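Local coordinates for ABC transporter periplasmic peptide-binding protein (Pseudoalteromonas, PDB 4QFL) that binds dipeptides, held here as the complex with Ala-Phe, and probably hands them to an ABC transporter in the inner membrane for uptake, at residues E189-L194 with N201-Y206; F226-D231 with A238-V243; S342-P347 with P438-F443; E517-G522 with A530-K535. All blocks are in the same frame, centred on the assembly; numbering follows the deposited sequence.

Contact 1 (E189-L194 with N201-Y206)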
# COMPACT_ATOMS: atom_id res chain seq x y z
N GLU A 189 -1.51 -27.46 -1.20
CA GLU A 189 -1.10 -28.65 -0.47
C GLU A 189 -0.81 -28.34 0.99
O GLU A 189 -1.25 -29.05 1.88
CB GLU A 189 0.10 -29.34 -1.12
CG GLU A 189 0.51 -30.61 -0.38
CD GLU A 189 1.64 -31.35 -1.05
OE1 GLU A 189 2.32 -30.73 -1.90
OE2 GLU A 189 1.85 -32.54 -0.73
N TYR A 190 -0.08 -27.26 1.24
CA TYR A 190 0.19 -26.83 2.60
C TYR A 190 -1.13 -26.56 3.30
O TYR A 190 -1.38 -27.07 4.40
CB TYR A 190 1.05 -25.56 2.59
CG TYR A 190 1.46 -25.03 3.94
CD1 TYR A 190 1.86 -25.88 4.97
CD2 TYR A 190 1.48 -23.66 4.19
CE1 TYR A 190 2.23 -25.38 6.20
CE2 TYR A 190 1.86 -23.16 5.41
CZ TYR A 190 2.23 -24.02 6.42
OH TYR A 190 2.62 -23.51 7.64
N ALA A 191 -1.99 -25.79 2.66
CA ALA A 191 -3.28 -25.42 3.25
C ALA A 191 -4.13 -26.64 3.60
O ALA A 191 -4.75 -26.68 4.66
CB ALA A 191 -4.04 -24.49 2.34
N MET A 192 -4.18 -27.61 2.70
CA MET A 192 -4.95 -28.83 2.92
C MET A 192 -4.33 -29.73 3.99
O MET A 192 -5.02 -30.43 4.72
CB MET A 192 -5.10 -29.60 1.60
CG MET A 192 -6.03 -28.93 0.60
SD MET A 192 -7.50 -28.26 1.41
CE MET A 192 -7.12 -26.52 1.45
N ALA A 193 -3.00 -29.68 4.08
CA ALA A 193 -2.26 -30.39 5.12
C ALA A 193 -2.58 -29.86 6.51
O ALA A 193 -2.92 -30.62 7.42
CB ALA A 193 -0.77 -30.29 4.85
N LEU A 194 -2.45 -28.54 6.69
CA LEU A 194 -2.77 -27.91 7.95
C LEU A 194 -4.22 -28.15 8.37
O LEU A 194 -4.52 -28.39 9.54
CB LEU A 194 -2.49 -26.41 7.87
CG LEU A 194 -1.03 -25.99 7.75
CD1 LEU A 194 -0.95 -24.48 7.69
CD2 LEU A 194 -0.24 -26.50 8.93
N ASN A 201 -4.83 -22.07 11.54
CA ASN A 201 -4.34 -20.84 12.13
C ASN A 201 -2.86 -20.63 11.86
O ASN A 201 -2.33 -19.56 12.13
CB ASN A 201 -4.55 -20.86 13.64
CG ASN A 201 -3.64 -21.87 14.35
OD1 ASN A 201 -3.48 -23.01 13.92
ND2 ASN A 201 -3.03 -21.43 15.44
N LEU A 202 -2.21 -21.66 11.36
CA LEU A 202 -0.77 -21.62 11.12
C LEU A 202 -0.45 -21.18 9.72
O LEU A 202 0.66 -20.77 9.44
CB LEU A 202 -0.16 -23.00 11.34
CG LEU A 202 0.30 -23.32 12.75
CD1 LEU A 202 -0.56 -22.63 13.80
CD2 LEU A 202 0.33 -24.82 12.94
N PHE A 203 -1.44 -21.28 8.83
CA PHE A 203 -1.22 -21.07 7.42
C PHE A 203 -0.62 -19.70 7.12
O PHE A 203 0.35 -19.59 6.37
CB PHE A 203 -2.51 -21.28 6.62
CG PHE A 203 -2.29 -21.39 5.14
CD1 PHE A 203 -1.61 -22.46 4.61
CD2 PHE A 203 -2.76 -20.42 4.29
CE1 PHE A 203 -1.39 -22.55 3.25
CE2 PHE A 203 -2.54 -20.51 2.92
CZ PHE A 203 -1.86 -21.58 2.41
N ASP A 204 -1.17 -18.66 7.74
CA ASP A 204 -0.72 -17.29 7.46
C ASP A 204 0.53 -16.86 8.26
O ASP A 204 1.12 -15.82 7.97
CB ASP A 204 -1.88 -16.32 7.71
CG ASP A 204 -3.02 -16.51 6.72
OD1 ASP A 204 -2.75 -16.90 5.58
OD2 ASP A 204 -4.20 -16.27 7.08
N GLN A 205 0.93 -17.66 9.24
CA GLN A 205 2.04 -17.29 10.12
C GLN A 205 3.33 -17.96 9.73
O GLN A 205 4.42 -17.41 9.89
CB GLN A 205 1.73 -17.69 11.56
CG GLN A 205 0.49 -17.08 12.13
CD GLN A 205 0.34 -17.44 13.58
OE1 GLN A 205 1.00 -16.86 14.44
NE2 GLN A 205 -0.53 -18.41 13.87
N TYR A 206 3.21 -19.19 9.26
CA TYR A 206 4.35 -19.97 8.80
C TYR A 206 4.13 -20.25 7.34
O TYR A 206 3.51 -21.24 6.97
CB TYR A 206 4.48 -21.25 9.60
CG TYR A 206 4.74 -20.97 11.04
CD1 TYR A 206 3.68 -20.79 11.92
CD2 TYR A 206 6.03 -20.87 11.53
CE1 TYR A 206 3.90 -20.53 13.26
CE2 TYR A 206 6.26 -20.61 12.87
CZ TYR A 206 5.19 -20.44 13.73
OH TYR A 206 5.39 -20.18 15.06

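Contact 2 (F226-D231 with A238-V243)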
# COMPACT_ATOMS: atom_id res chain seq x y z
N PHE A 226 14.96 -14.99 6.90
CA PHE A 226 14.68 -15.81 5.72
C PHE A 226 15.99 -16.39 5.21
O PHE A 226 17.08 -15.85 5.46
CB PHE A 226 14.10 -14.97 4.58
CG PHE A 226 12.75 -14.36 4.86
CD1 PHE A 226 11.87 -14.92 5.77
CD2 PHE A 226 12.35 -13.22 4.17
CE1 PHE A 226 10.63 -14.36 6.01
CE2 PHE A 226 11.11 -12.64 4.41
CZ PHE A 226 10.25 -13.22 5.33
N TYR A 227 15.90 -17.48 4.46
CA TYR A 227 17.07 -18.00 3.77
C TYR A 227 16.80 -18.27 2.30
O TYR A 227 15.65 -18.44 1.88
CB TYR A 227 17.64 -19.23 4.47
CG TYR A 227 16.75 -20.45 4.44
CD1 TYR A 227 15.67 -20.56 5.30
CD2 TYR A 227 17.01 -21.49 3.56
CE1 TYR A 227 14.86 -21.68 5.28
CE2 TYR A 227 16.21 -22.61 3.54
CZ TYR A 227 15.14 -22.70 4.40
OH TYR A 227 14.34 -23.82 4.37
N LYS A 228 17.87 -18.32 1.52
CA LYS A 228 17.77 -18.46 0.08
C LYS A 228 17.01 -19.74 -0.33
O LYS A 228 17.20 -20.81 0.25
CB LYS A 228 19.17 -18.42 -0.53
CG LYS A 228 19.48 -19.53 -1.50
CD LYS A 228 20.79 -19.26 -2.24
CE LYS A 228 20.90 -20.16 -3.46
NZ LYS A 228 21.98 -19.74 -4.39
N ASN A 229 16.13 -19.60 -1.31
CA ASN A 229 15.47 -20.75 -1.92
C ASN A 229 16.33 -21.30 -3.05
O ASN A 229 16.37 -20.73 -4.15
CB ASN A 229 14.09 -20.36 -2.46
CG ASN A 229 13.45 -21.48 -3.27
OD1 ASN A 229 13.94 -22.61 -3.30
ND2 ASN A 229 12.35 -21.16 -3.93
N ALA A 230 17.01 -22.42 -2.79
CA ALA A 230 17.93 -23.02 -3.76
C ALA A 230 17.23 -23.50 -5.03
O ALA A 230 17.87 -23.67 -6.07
CB ALA A 230 18.71 -24.16 -3.11
N ASP A 231 15.92 -23.69 -4.94
CA ASP A 231 15.13 -24.23 -6.04
C ASP A 231 14.28 -23.18 -6.73
O ASP A 231 13.29 -23.52 -7.37
CB ASP A 231 14.20 -25.33 -5.54
CG ASP A 231 14.90 -26.67 -5.41
OD1 ASP A 231 15.59 -27.07 -6.37
OD2 ASP A 231 14.76 -27.31 -4.34
N ALA A 238 21.08 -14.86 -5.05
CA ALA A 238 22.44 -14.52 -4.64
C ALA A 238 22.66 -14.58 -3.12
O ALA A 238 23.57 -15.25 -2.65
CB ALA A 238 22.82 -13.15 -5.18
N LEU A 239 21.83 -13.89 -2.35
CA LEU A 239 21.99 -13.85 -0.89
C LEU A 239 21.72 -15.20 -0.22
O LEU A 239 20.79 -15.91 -0.59
CB LEU A 239 21.07 -12.78 -0.29
CG LEU A 239 21.54 -11.33 -0.40
CD1 LEU A 239 20.38 -10.39 -0.13
CD2 LEU A 239 22.68 -11.10 0.57
N GLU A 240 22.52 -15.54 0.78
CA GLU A 240 22.31 -16.76 1.56
C GLU A 240 21.29 -16.53 2.67
O GLU A 240 20.43 -17.39 2.95
CB GLU A 240 23.63 -17.22 2.20
CG GLU A 240 24.67 -17.71 1.21
CD GLU A 240 24.31 -19.04 0.59
OE1 GLU A 240 23.65 -19.86 1.28
OE2 GLU A 240 24.69 -19.27 -0.58
N GLN A 241 21.40 -15.37 3.29
CA GLN A 241 20.59 -15.03 4.43
C GLN A 241 20.07 -13.61 4.31
O GLN A 241 20.77 -12.72 3.82
CB GLN A 241 21.39 -15.14 5.72
CG GLN A 241 21.51 -16.53 6.28
CD GLN A 241 22.00 -16.51 7.72
OE1 GLN A 241 22.19 -15.43 8.30
NE2 GLN A 241 22.21 -17.69 8.30
N LEU A 242 18.84 -13.41 4.75
CA LEU A 242 18.21 -12.11 4.80
C LEU A 242 17.56 -11.98 6.16
O LEU A 242 16.67 -12.75 6.51
CB LEU A 242 17.10 -12.04 3.75
CG LEU A 242 17.21 -11.00 2.64
CD1 LEU A 242 15.91 -11.03 1.83
CD2 LEU A 242 17.46 -9.62 3.23
N VAL A 243 18.02 -11.01 6.95
CA VAL A 243 17.37 -10.72 8.22
C VAL A 243 16.78 -9.31 8.15
O VAL A 243 17.41 -8.39 7.64
CB VAL A 243 18.36 -10.81 9.40
CG1 VAL A 243 17.61 -10.78 10.72
CG2 VAL A 243 19.21 -12.07 9.30

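Contact 3 (S342-P347 with P438-F443)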
# COMPACT_ATOMS: atom_id res chain seq x y z
N SER A 342 0.78 10.41 -12.69
CA SER A 342 -0.35 9.55 -13.02
C SER A 342 -0.91 9.95 -14.38
O SER A 342 -1.06 11.14 -14.66
CB SER A 342 -1.44 9.65 -11.94
OG SER A 342 -2.61 8.97 -12.33
N TRP A 343 -1.23 8.98 -15.23
CA TRP A 343 -1.72 9.35 -16.55
C TRP A 343 -3.06 10.06 -16.51
O TRP A 343 -3.43 10.76 -17.46
CB TRP A 343 -1.71 8.18 -17.54
CG TRP A 343 -2.54 6.94 -17.26
CD1 TRP A 343 -2.06 5.72 -16.93
CD2 TRP A 343 -3.97 6.79 -17.40
NE1 TRP A 343 -3.09 4.82 -16.81
CE2 TRP A 343 -4.27 5.44 -17.09
CE3 TRP A 343 -5.02 7.65 -17.73
CZ2 TRP A 343 -5.58 4.94 -17.10
CZ3 TRP A 343 -6.32 7.15 -17.73
CH2 TRP A 343 -6.59 5.81 -17.42
N ALA A 344 -3.78 9.92 -15.40
CA ALA A 344 -5.07 10.58 -15.26
C ALA A 344 -4.96 11.90 -14.52
O ALA A 344 -5.98 12.53 -14.23
CB ALA A 344 -6.06 9.66 -14.55
N PHE A 345 -3.74 12.34 -14.22
CA PHE A 345 -3.58 13.52 -13.41
C PHE A 345 -4.20 14.73 -14.07
O PHE A 345 -4.05 14.94 -15.28
CB PHE A 345 -2.11 13.81 -13.11
CG PHE A 345 -1.86 15.19 -12.59
CD1 PHE A 345 -2.22 15.54 -11.30
CD2 PHE A 345 -1.24 16.13 -13.39
CE1 PHE A 345 -1.97 16.81 -10.81
CE2 PHE A 345 -0.99 17.41 -12.90
CZ PHE A 345 -1.36 17.74 -11.61
N GLU A 346 -4.90 15.52 -13.28
CA GLU A 346 -5.44 16.78 -13.75
C GLU A 346 -5.45 17.76 -12.60
O GLU A 346 -6.07 17.53 -11.57
CB GLU A 346 -6.85 16.59 -14.29
CG GLU A 346 -7.38 17.77 -15.10
CD GLU A 346 -6.75 17.90 -16.48
OE1 GLU A 346 -6.20 16.90 -17.02
OE2 GLU A 346 -6.82 19.01 -17.03
N PRO A 347 -4.73 18.88 -12.76
CA PRO A 347 -4.60 19.89 -11.70
C PRO A 347 -5.94 20.55 -11.42
O PRO A 347 -6.67 20.90 -12.34
CB PRO A 347 -3.60 20.89 -12.28
CG PRO A 347 -3.69 20.71 -13.76
CD PRO A 347 -4.04 19.28 -14.00
N PRO A 438 0.31 1.47 -11.57
CA PRO A 438 0.14 2.74 -12.27
C PRO A 438 -1.27 2.90 -12.89
O PRO A 438 -1.53 3.84 -13.66
CB PRO A 438 1.22 2.67 -13.35
CG PRO A 438 1.27 1.24 -13.68
CD PRO A 438 0.99 0.48 -12.42
N ASP A 439 -2.18 2.00 -12.54
CA ASP A 439 -3.58 2.18 -12.91
C ASP A 439 -4.23 3.15 -11.93
O ASP A 439 -4.29 2.88 -10.74
CB ASP A 439 -4.34 0.86 -12.95
CG ASP A 439 -5.70 1.01 -13.59
OD1 ASP A 439 -6.55 1.66 -12.98
OD2 ASP A 439 -5.91 0.50 -14.71
N PRO A 440 -4.73 4.29 -12.44
CA PRO A 440 -5.32 5.37 -11.63
C PRO A 440 -6.43 4.92 -10.68
O PRO A 440 -6.67 5.55 -9.66
CB PRO A 440 -5.88 6.34 -12.69
CG PRO A 440 -5.07 6.08 -13.90
CD PRO A 440 -4.77 4.60 -13.88
N ASP A 441 -7.11 3.84 -11.01
CA ASP A 441 -8.16 3.35 -10.13
C ASP A 441 -7.59 3.04 -8.75
O ASP A 441 -8.31 3.03 -7.75
CB ASP A 441 -8.82 2.10 -10.69
CG ASP A 441 -9.77 1.48 -9.70
OD1 ASP A 441 -10.89 2.01 -9.57
OD2 ASP A 441 -9.40 0.48 -9.04
N ASN A 442 -6.29 2.77 -8.71
CA ASN A 442 -5.61 2.41 -7.46
C ASN A 442 -5.57 3.56 -6.43
O ASN A 442 -5.38 3.33 -5.23
CB ASN A 442 -4.21 1.84 -7.74
CG ASN A 442 -3.56 1.23 -6.50
OD1 ASN A 442 -3.95 0.16 -6.03
ND2 ASN A 442 -2.55 1.90 -5.98
N PHE A 443 -5.77 4.79 -6.90
CA PHE A 443 -5.84 5.94 -6.00
C PHE A 443 -7.28 6.22 -5.56
O PHE A 443 -7.51 7.12 -4.76
CB PHE A 443 -5.29 7.20 -6.68
CG PHE A 443 -3.80 7.34 -6.59
CD1 PHE A 443 -3.21 7.86 -5.44
CD2 PHE A 443 -2.98 6.94 -7.64
CE1 PHE A 443 -1.83 7.98 -5.34
CE2 PHE A 443 -1.62 7.06 -7.55
CZ PHE A 443 -1.04 7.58 -6.40
O HOH W 1 -0.33 6.26 -13.84
O HOH W 2 -3.54 1.82 -16.37

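Contact 4 (E517-G522 with A530-K535)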
# COMPACT_ATOMS: atom_id res chain seq x y z
N GLU A 517 23.84 -4.10 -3.87
CA GLU A 517 23.33 -3.77 -5.19
C GLU A 517 22.18 -4.71 -5.54
O GLU A 517 21.93 -5.67 -4.83
CB GLU A 517 24.44 -3.90 -6.24
CG GLU A 517 25.33 -5.11 -6.06
CD GLU A 517 26.31 -5.29 -7.20
OE1 GLU A 517 26.03 -6.11 -8.09
OE2 GLU A 517 27.36 -4.62 -7.20
N GLY A 518 21.48 -4.39 -6.62
CA GLY A 518 20.39 -5.21 -7.11
C GLY A 518 19.06 -4.96 -6.44
O GLY A 518 18.11 -5.71 -6.64
N ILE A 519 18.99 -3.91 -5.62
CA ILE A 519 17.77 -3.61 -4.88
C ILE A 519 16.83 -2.74 -5.71
O ILE A 519 17.27 -1.77 -6.34
CB ILE A 519 18.09 -2.93 -3.53
CG1 ILE A 519 19.37 -2.09 -3.62
CG2 ILE A 519 18.21 -3.96 -2.43
CD1 ILE A 519 20.64 -2.90 -3.49
N THR A 520 15.54 -3.09 -5.72
CA THR A 520 14.55 -2.35 -6.51
C THR A 520 13.47 -1.62 -5.68
O THR A 520 12.71 -2.24 -4.92
CB THR A 520 13.86 -3.23 -7.57
OG1 THR A 520 13.24 -4.36 -6.95
CG2 THR A 520 14.88 -3.72 -8.60
N LEU A 521 13.41 -0.31 -5.85
CA LEU A 521 12.36 0.52 -5.27
C LEU A 521 11.13 0.69 -6.19
O LEU A 521 10.09 0.05 -5.97
CB LEU A 521 12.89 1.94 -4.99
CG LEU A 521 14.04 2.13 -4.01
CD1 LEU A 521 14.34 3.61 -3.80
CD2 LEU A 521 13.70 1.47 -2.70
N GLY A 522 11.27 1.54 -7.20
CA GLY A 522 10.23 1.74 -8.21
C GLY A 522 9.18 2.81 -7.96
O GLY A 522 9.02 3.27 -6.84
N ALA A 530 14.64 -9.51 -4.19
CA ALA A 530 14.77 -10.71 -5.01
C ALA A 530 16.12 -10.80 -5.73
O ALA A 530 16.66 -11.89 -5.90
CB ALA A 530 13.63 -10.79 -6.02
N ASN A 531 16.64 -9.66 -6.17
CA ASN A 531 17.91 -9.63 -6.90
C ASN A 531 19.06 -9.02 -6.12
O ASN A 531 20.13 -8.76 -6.67
CB ASN A 531 17.75 -8.90 -8.23
CG ASN A 531 16.91 -9.67 -9.22
OD1 ASN A 531 17.38 -10.65 -9.82
ND2 ASN A 531 15.67 -9.25 -9.39
N ALA A 532 18.84 -8.78 -4.84
CA ALA A 532 19.87 -8.20 -3.99
C ALA A 532 21.09 -9.10 -3.86
O ALA A 532 20.98 -10.33 -3.91
CB ALA A 532 19.30 -7.90 -2.61
N ARG A 533 22.26 -8.48 -3.70
CA ARG A 533 23.51 -9.19 -3.43
C ARG A 533 24.50 -8.24 -2.75
O ARG A 533 24.33 -7.03 -2.79
CB ARG A 533 24.12 -9.74 -4.72
CG ARG A 533 24.08 -8.77 -5.89
CD ARG A 533 24.90 -9.30 -7.04
NE ARG A 533 26.33 -9.21 -6.76
CZ ARG A 533 27.18 -10.22 -6.83
NH1 ARG A 533 26.75 -11.44 -7.18
NH2 ARG A 533 28.47 -10.02 -6.56
N LYS A 534 25.54 -8.80 -2.14
CA LYS A 534 26.59 -7.96 -1.54
C LYS A 534 27.93 -8.04 -2.27
O LYS A 534 28.10 -8.82 -3.20
CB LYS A 534 26.73 -8.25 -0.03
CG LYS A 534 25.71 -7.49 0.81
CD LYS A 534 25.46 -8.12 2.18
CE LYS A 534 26.56 -7.77 3.16
NZ LYS A 534 26.25 -8.24 4.55
N LYS A 535 28.87 -7.20 -1.84
CA LYS A 535 30.19 -7.10 -2.46
C LYS A 535 30.09 -6.39 -3.81
O LYS A 535 30.12 -5.16 -3.88
CB LYS A 535 30.84 -8.49 -2.59
CG LYS A 535 32.05 -8.57 -3.52
CD LYS A 535 31.63 -8.91 -4.96
CE LYS A 535 32.25 -7.96 -5.98
NZ LYS A 535 31.64 -8.15 -7.31
O HOH W 3 14.56 -7.21 -8.40

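Contact 1 (E189-L194 with N201-Y206)
Y190 and F203 meet with their rings oblique to one another, the centroids 5.2 Å apart and the planes inclined by 36°. The side chains slide past each other in opposite directions. CD2 of Y190 comes within 3.2 Å of CE1 of F203, a tight fit in which the CD2-CE2 side of the tyrosine lies along the CD1-CE1 side of the phenylalanine.

Both aromatic groups reach the interface by the same choice of torsion: CG lies anti to the backbone N in Y190 (chi1 -178°) and nearly so in F203 (chi1 -166°), which sends each ring out toward the opposing segment. Aliphatic side chains complete the fit. The methyl CB of A191 sits over one face of the F203 ring, 3.4 Å from its CE1, while CD1 of L194 lies at that ring's edge. The same CD1 also lies over one face of the Y190 ring, offset toward its rim, and reaches CB of F203 at 3.7 Å.

One polar bond crosses this apolar interface. The Y190 hydroxyl donates to the backbone O of Y206 over a short 2.5 Å, in the carbonyl plane, and fixes the far end of the tyrosine. A turn presents that acceptor's residue: the O of L202 takes the N-H groups of both Q205 and Y206. Further rings, F107 beside Y190 and Y132 beside F203, extend the cluster, and F120 of helix 115-126 packs on A191.

Here a loop folds back onto the helix just before it, and helix 188-196 and its return toward strand 213-219 share a small aromatic core.

Contact 2 (F226-D231 with A238-V243)
F226 and L242 face each other as an antiparallel hydrogen-bonded pair, each backbone giving and taking one bond. The N-H of F226 points almost straight at the O of L242 (2.8 Å, N-H...O 176°), and L242 N returns a bond of 3.1 Å to F226 O. A third bond, from K228 N to E240 O at 3.1 Å, carries the pairing beyond the non-hydrogen-bonded pair of Y227 and Q241, and E240 O also receives a CA-H...O contact from Y227.

The backbone groups turned away from this pairing find other strands: Y227 bonds to I214, and Q241 and V243 to L31. Not every acceptor is served. L239 O is buried without a polar partner, with the CB of K228 pressed against it at 3.0 Å. The K228 chain has an unusual first torsion (131°), suggesting some strain there, and then runs extended to E236, its salt-bridge partner, and to the O of V237. E240 OE2 stays 4.7 Å from K228 NZ, where opposite charges may still attract without touching. N229 OD1 accepts from D231 N in an Asx turn.

Two consecutive antiparallel strands make a beta hairpin with a long connection, set between strand 213-219 and strand 30-35.

Contact 3 (S342-P347 with P438-F443)
W343 lays its indole against P440 in a CH-pi contact: CG of the proline stands 3.5 Å from the centroid of the six-membered ring, 20° off its normal. The two side chains cross at about a right angle, and CD of P440 comes within 3.3 Å of W343 CZ2. W343 CG lies between its own backbone N and carbonyl carbon (chi1 61°), which folds the indole over the opposing loop.

Apolar packing continues on CB of A344, 3.8 Å from P440 CG. With a glycine in place of P440, the indole face and the A344 methyl would probably lose their common partner, leaving the tryptophan freer to turn.

S342 to F345 form a type I beta turn, and D439 OD1 accepts from D441 N in an Asx turn. The second loop follows strand 428-434, which brings W433 and A434 to the bound dipeptide; the side chain of P438 is about 12 Å from the bound alanine.

Polar links across the contact run through water. One water accepts from W343 N and donates to P438 O at 2.7 Å. Another, whose oxygen lies in the indole plane at its edge, accepts from W343 NE1 at 3.1 Å and donates to D439 OD2.

Contact 4 (E517-G522 with A530-K535)
The side chains of E517 and R533 lie side by side and point the same way, with the carboxylate and guanidinium planes 55° apart. OE1 of E517 approaches the guanidinium obliquely and forms a rather long salt bridge to NE of R533 (3.4 Å). The arginine chain, bent at chi3 (-72°), turns NE toward that oxygen. Alongside, E517 CG and R533 CG touch at 3.9 Å. A glutamate in place of R533 would probably leave E517 without its mate and set two like charges next to each other.

Beneath the ion pair the backbones bond twice: R533 N donates to E517 O at 3.0 Å, and E517 N to R533 O at 3.2 Å. E517 O also receives the CA-H of A532.

G518, with positive phi, brings its CA to N531 O at 3.6 Å; a side chain at this position would collide with that oxygen. Its own O is buried with no polar partner, with N531 CB nearby. Farther on, I519 CG2 rests on A532 CB at 4.1 Å.

Strands 516-517 and 533-534 thus form a minimal two-stranded antiparallel ribbon near the end of the modelled chain, a hairpin with a long, irregular connection.

Overall arrangement
Contacts 1 and 3 are buried, contact 2 is partly so, and contact 4 lies at the surface; the chemistry follows. Contact 1 depends on close aromatic packing with one polar bond, and contact 3 on a proline against the face of an indole with waters between two loops. Contacts 2 and 4 are backbone-paired antiparallel segments, the second carrying a surface ion pair. These two touch: CD1 of L239 packs on CB of A532 at 3.7 Å, joining the two hairpins. Contact 3 lies across the chain's centre from contacts 1 and 2, its centre about 37 Å from that of contact 1.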